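Local coordinates for protein geranyltranstransferase (Stenotrophomonas maltophilia, PDB 7LBJ) that probably joins isoprenyl diphosphates head to tail into longer chains, as a magnesium-dependent member of the farnesyl and geranylgeranyl diphosphate synthase family, at residues A[82-87]-A[128-133]; A[59-64]-A[76-81]. All coordinates share one frame; numbering follows the deposited sequence.

Interaction 1: A[82-87]-A[128-133]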
loop_
_atom_site.group_PDB
_atom_site.type_symbol
_atom_site.label_atom_id
_atom_site.label_comp_id
_atom_site.label_asym_id
_atom_site.label_seq_id
_atom_site.Cartn_x
_atom_site.Cartn_y
_atom_site.Cartn_z
ATOM N N GLU A 82 11.248 -3.363 5.198
ATOM C CA GLU A 82 11.964 -3.938 4.060
ATOM C C GLU A 82 11.027 -4.168 2.882
ATOM O O GLU A 82 11.442 -4.006 1.726
ATOM C CB GLU A 82 12.659 -5.250 4.463
ATOM C CG GLU A 82 13.631 -5.824 3.428
ATOM C CD GLU A 82 14.874 -4.961 3.204
ATOM O OE1 GLU A 82 15.003 -3.898 3.842
ATOM O OE2 GLU A 82 15.739 -5.346 2.386
ATOM N N LEU A 83 9.757 -4.523 3.162
ATOM C CA LEU A 83 8.768 -4.694 2.094
ATOM C C LEU A 83 8.420 -3.368 1.426
ATOM O O LEU A 83 8.255 -3.312 0.198
ATOM C CB LEU A 83 7.496 -5.379 2.634
ATOM C CG LEU A 83 7.780 -6.835 3.026
ATOM C CD1 LEU A 83 6.640 -7.405 3.851
ATOM C CD2 LEU A 83 8.029 -7.715 1.789
ATOM N N ILE A 84 8.292 -2.286 2.200
ATOM C CA ILE A 84 8.070 -0.987 1.567
ATOM C C ILE A 84 9.270 -0.623 0.705
ATOM O O ILE A 84 9.130 -0.207 -0.451
ATOM C CB ILE A 84 7.769 0.093 2.619
ATOM C CG1 ILE A 84 6.414 -0.202 3.294
ATOM C CG2 ILE A 84 7.751 1.490 1.979
ATOM C CD1 ILE A 84 5.235 -0.261 2.311
ATOM N N HIS A 85 10.474 -0.810 1.247
ATOM C CA HIS A 85 11.681 -0.499 0.488
ATOM C C HIS A 85 11.741 -1.318 -0.800
ATOM O O HIS A 85 11.975 -0.781 -1.893
ATOM C CB HIS A 85 12.911 -0.771 1.367
ATOM C CG HIS A 85 14.222 -0.532 0.682
ATOM N ND1 HIS A 85 14.588 0.699 0.185
ATOM C CD2 HIS A 85 15.265 -1.364 0.433
ATOM C CE1 HIS A 85 15.795 0.614 -0.351
ATOM N NE2 HIS A 85 16.220 -0.631 -0.226
ATOM N N ALA A 86 11.485 -2.622 -0.693
ATOM C CA ALA A 86 11.592 -3.505 -1.848
ATOM C C ALA A 86 10.592 -3.125 -2.929
ATOM O O ALA A 86 10.939 -3.092 -4.115
ATOM C CB ALA A 86 11.386 -4.967 -1.428
ATOM N N TYR A 87 9.335 -2.861 -2.542
ATOM C CA TYR A 87 8.338 -2.513 -3.545
ATOM C C TYR A 87 8.744 -1.228 -4.256
ATOM O O TYR A 87 8.575 -1.102 -5.473
ATOM C CB TYR A 87 6.924 -2.408 -2.910
ATOM C CG TYR A 87 6.317 -1.001 -2.866
ATOM C CD1 TYR A 87 5.942 -0.330 -4.034
ATOM C CD2 TYR A 87 6.098 -0.351 -1.657
ATOM C CE1 TYR A 87 5.422 0.975 -3.999
ATOM C CE2 TYR A 87 5.556 0.949 -1.617
ATOM C CZ TYR A 87 5.228 1.590 -2.786
ATOM O OH TYR A 87 4.713 2.860 -2.742
ATOM N N ARG A 128 1.329 -6.215 1.628
ATOM C CA ARG A 128 1.779 -7.177 2.621
ATOM C C ARG A 128 2.509 -6.494 3.766
ATOM O O ARG A 128 2.446 -6.972 4.906
ATOM C CB ARG A 128 2.670 -8.248 1.972
ATOM C CG ARG A 128 3.043 -9.385 2.915
ATOM C CD ARG A 128 1.826 -10.288 3.230
ATOM N NE ARG A 128 2.222 -11.495 3.968
ATOM C CZ ARG A 128 1.710 -11.875 5.136
ATOM N NH1 ARG A 128 0.742 -11.187 5.726
ATOM N NH2 ARG A 128 2.184 -12.977 5.730
ATOM N N ALA A 129 3.207 -5.384 3.497
ATOM C CA ALA A 129 3.840 -4.652 4.590
ATOM C C ALA A 129 2.800 -4.209 5.616
ATOM O O ALA A 129 2.991 -4.384 6.825
ATOM C CB ALA A 129 4.598 -3.436 4.052
ATOM N N PHE A 130 1.698 -3.608 5.156
ATOM C CA PHE A 130 0.676 -3.175 6.104
ATOM C C PHE A 130 -0.028 -4.364 6.747
ATOM O O PHE A 130 -0.343 -4.335 7.944
ATOM C CB PHE A 130 -0.323 -2.250 5.407
ATOM C CG PHE A 130 0.288 -0.934 5.020
ATOM C CD1 PHE A 130 0.632 -0.011 6.000
ATOM C CD2 PHE A 130 0.567 -0.639 3.692
ATOM C CE1 PHE A 130 1.218 1.216 5.664
ATOM C CE2 PHE A 130 1.171 0.596 3.337
ATOM C CZ PHE A 130 1.509 1.501 4.325
ATOM N N GLY A 131 -0.295 -5.414 5.965
ATOM C CA GLY A 131 -0.967 -6.590 6.528
ATOM C C GLY A 131 -0.168 -7.240 7.647
ATOM O O GLY A 131 -0.721 -7.630 8.680
ATOM N N LEU A 132 1.154 -7.320 7.484
ATOM C CA LEU A 132 1.964 -7.931 8.537
ATOM C C LEU A 132 1.901 -7.136 9.830
ATOM O O LEU A 132 1.877 -7.722 10.921
ATOM C CB LEU A 132 3.415 -8.051 8.072
ATOM C CG LEU A 132 3.624 -9.204 7.119
ATOM C CD1 LEU A 132 5.002 -9.028 6.482
ATOM C CD2 LEU A 132 3.574 -10.496 7.924
ATOM N N LEU A 133 1.895 -5.800 9.734
ATOM C CA LEU A 133 1.732 -4.973 10.933
ATOM C C LEU A 133 0.354 -5.173 11.541
ATOM O O LEU A 133 0.215 -5.314 12.763
ATOM C CB LEU A 133 1.946 -3.486 10.622
ATOM C CG LEU A 133 3.357 -2.994 10.285
ATOM C CD1 LEU A 133 3.338 -1.482 9.985
ATOM C CD2 LEU A 133 4.334 -3.352 11.418
#
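Leu83 and Ala129 face each other where helices 82-87 and 128-133 run almost exactly antiparallel, at 174°, with axes 9.3 Å apart and Leu83 CA 5.5 Å from Ala129 CA. The small Ala129 allows this spacing: its methyl sits between two side chains of the facing helix, with Leu83 CB 3.8 Å from Ala129 CB and Ile84 CD1 3.7 Å from it. Leu83, with CG set beside its own backbone N (chi1 -68°), sends CD1 at a slant, both across toward the neighbouring helix and along it, to meet Leu132 CD1 at 3.5 Å. That is tight for two methyls, and the two leucines cross there at about a right angle. The same CD1 brushes the aliphatic CG of Arg128, 4.2 Å away. The guanidinium of Arg128 leads off from the contact, covered on one face by Leu132 CD2 and bonded through NE to Ala29 O. In Ile84 the chain folds at chi2 -59°, which swings CD1 across to Phe130, 4.3 Å from CE2. This ring also stacks on Phe130 of the second subunit, carrying the packing out to the dimer interface, while Ile84 reaches Met159 and Leu190 on its own chain. Side-by-side antiparallel helices of this kind build the all-alpha bundle of the prenyl synthases, the fold to which this family belongs.

Interaction 2: A[59-64]-A[76-81]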
loop_
_atom_site.group_PDB
_atom_site.type_symbol
_atom_site.label_atom_id
_atom_site.label_comp_id
_atom_site.label_asym_id
_atom_site.label_seq_id
_atom_site.Cartn_x
_atom_site.Cartn_y
_atom_site.Cartn_z
ATOM N N LEU A 59 17.836 -1.470 11.433
ATOM C CA LEU A 59 17.501 -0.317 12.258
ATOM C C LEU A 59 16.348 -0.628 13.212
ATOM O O LEU A 59 16.361 -0.185 14.364
ATOM C CB LEU A 59 17.157 0.879 11.377
ATOM C CG LEU A 59 18.346 1.547 10.673
ATOM C CD1 LEU A 59 17.824 2.384 9.504
ATOM C CD2 LEU A 59 19.146 2.443 11.654
ATOM N N VAL A 60 15.329 -1.367 12.750
ATOM C CA VAL A 60 14.235 -1.752 13.647
ATOM C C VAL A 60 14.769 -2.592 14.801
ATOM O O VAL A 60 14.487 -2.332 15.978
ATOM C CB VAL A 60 13.132 -2.510 12.874
ATOM C CG1 VAL A 60 12.087 -3.064 13.851
ATOM C CG2 VAL A 60 12.459 -1.585 11.838
ATOM N N TYR A 61 15.538 -3.631 14.481
ATOM C CA TYR A 61 16.043 -4.497 15.538
ATOM C C TYR A 61 16.986 -3.740 16.470
ATOM O O TYR A 61 16.936 -3.919 17.692
ATOM C CB TYR A 61 16.757 -5.693 14.931
ATOM C CG TYR A 61 15.869 -6.721 14.251
ATOM C CD1 TYR A 61 14.865 -7.393 14.959
ATOM C CD2 TYR A 61 16.082 -7.068 12.916
ATOM C CE1 TYR A 61 14.072 -8.385 14.331
ATOM C CE2 TYR A 61 15.301 -8.070 12.281
ATOM C CZ TYR A 61 14.304 -8.707 12.990
ATOM O OH TYR A 61 13.554 -9.682 12.360
ATOM N N ALA A 62 17.866 -2.908 15.904
ATOM C CA ALA A 62 18.876 -2.222 16.711
ATOM C C ALA A 62 18.224 -1.191 17.615
ATOM O O ALA A 62 18.664 -0.975 18.751
ATOM C CB ALA A 62 19.917 -1.543 15.813
ATOM N N SER A 63 17.175 -0.541 17.121
ATOM C CA SER A 63 16.428 0.401 17.946
ATOM C C SER A 63 15.700 -0.330 19.067
ATOM O O SER A 63 15.739 0.093 20.229
ATOM C CB SER A 63 15.447 1.187 17.073
ATOM O OG SER A 63 14.758 2.184 17.808
ATOM N N GLY A 64 15.025 -1.433 18.734
ATOM C CA GLY A 64 14.394 -2.217 19.782
ATOM C C GLY A 64 15.412 -2.739 20.771
ATOM O O GLY A 64 15.120 -2.876 21.966
ATOM N N ALA A 76 7.577 -8.189 12.734
ATOM C CA ALA A 76 6.615 -7.585 11.811
ATOM C C ALA A 76 7.059 -6.191 11.399
ATOM O O ALA A 76 6.974 -5.818 10.220
ATOM C CB ALA A 76 5.211 -7.520 12.437
ATOM N N ALA A 77 7.507 -5.385 12.364
ATOM C CA ALA A 77 7.967 -4.045 12.011
ATOM C C ALA A 77 9.165 -4.122 11.085
ATOM O O ALA A 77 9.250 -3.366 10.108
ATOM C CB ALA A 77 8.324 -3.237 13.261
ATOM N N ALA A 78 10.101 -5.020 11.388
ATOM C CA ALA A 78 11.311 -5.150 10.576
ATOM C C ALA A 78 10.981 -5.610 9.163
ATOM O O ALA A 78 11.520 -5.073 8.184
ATOM C CB ALA A 78 12.301 -6.108 11.245
ATOM N N MET A 79 10.076 -6.580 9.023
ATOM C CA MET A 79 9.671 -6.976 7.678
ATOM C C MET A 79 8.955 -5.840 6.957
ATOM O O MET A 79 9.162 -5.631 5.752
ATOM C CB MET A 79 8.768 -8.213 7.739
ATOM C CG MET A 79 9.514 -9.490 8.049
ATOM S SD MET A 79 8.447 -10.942 7.821
ATOM C CE MET A 79 7.485 -10.830 9.317
ATOM N N SER A 80 8.100 -5.105 7.657
ATOM C CA SER A 80 7.283 -4.112 6.961
ATOM C C SER A 80 8.158 -3.047 6.299
ATOM O O SER A 80 7.871 -2.610 5.179
ATOM C CB SER A 80 6.272 -3.467 7.917
ATOM O OG SER A 80 6.897 -2.512 8.769
ATOM N N VAL A 81 9.257 -2.643 6.949
ATOM C CA VAL A 81 10.022 -1.566 6.331
ATOM C C VAL A 81 10.818 -2.092 5.152
ATOM O O VAL A 81 11.053 -1.348 4.187
ATOM C CB VAL A 81 10.922 -0.829 7.349
ATOM C CG1 VAL A 81 10.064 -0.112 8.384
ATOM C CG2 VAL A 81 11.907 -1.794 8.028
#
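Val60 drives both of its methyls against helix 76-81, while Tyr61 lays its ring over Ala78 beside it. The helix segments cross at 149° with axes 9.1 Å apart, and Val60 CA lies 5.4 Å from Ala78 CA. With CG1 trans to its backbone N (chi1 173°), Val60 splits its two branches along the facing helix. CG1 settles 3.8 Å from Ala77 CB and 3.7 Å from Ala78 N, against backbone as much as side chain. CG2 takes the other direction, to Val81 CG2 at 3.9 Å, the two valines meeting at a slant. Val81 presents the methyl held between its own backbone N and carbonyl carbon, its CG1 being turned anti to that carbon. Tyr61 begins from a CB directed along the helix flank, yet its ring comes over the partner: Ala78 CB stands above one face, 3.7 Å from Tyr61 CZ. The methyl is 4.0 Å from the ring centroid and 25° off the normal, a CH-pi contact displaced to the CE2-CZ rim. Two neighbours fix the ring further: its OH is hydrogen-bonded to Asp75 OD1, at the start of helix 75-92, and the ring stacks with Trp18 of helix 11-29. Within 76-81, Ser80 OG donates to Ala77 O at 2.8 Å, which satisfies the buried hydroxyl within its own helix; Val81 N bonds the same oxygen from the same face of its plane, giving that carbonyl two donors. Between the segments themselves the chemistry is thus wholly apolar, relying on fit: alanines keep the helices close, a valine methyl on each side meets its counterpart, and a CH-pi contact joins Ala78 to Tyr61. The tyrosine's polar tie goes to Asp75, just before 76-81, and would hold the ring in place over Ala78.

In the fold
Helix 75-92 serves both contacts in succession: residues 76-81 meet helix 55-65 in interaction 2, and residues 82-87 meet helix 115-134 in interaction 1. Their centres are about 11 Å apart, and they also touch directly. Ala129 CB packs 3.6 Å from Ser80 O, and Leu133 CD2 lies 3.7 Å from Ala77 CA, so helix 115-134 reaches back over the part of helix 75-92 used by interaction 2. Interaction 1 adjoins the second subunit, whereas interaction 2 is covered within its own chain. Beyond 82-87, helix 75-92 runs into an aspartate-rich motif of the kind that binds magnesium and diphosphate in this family.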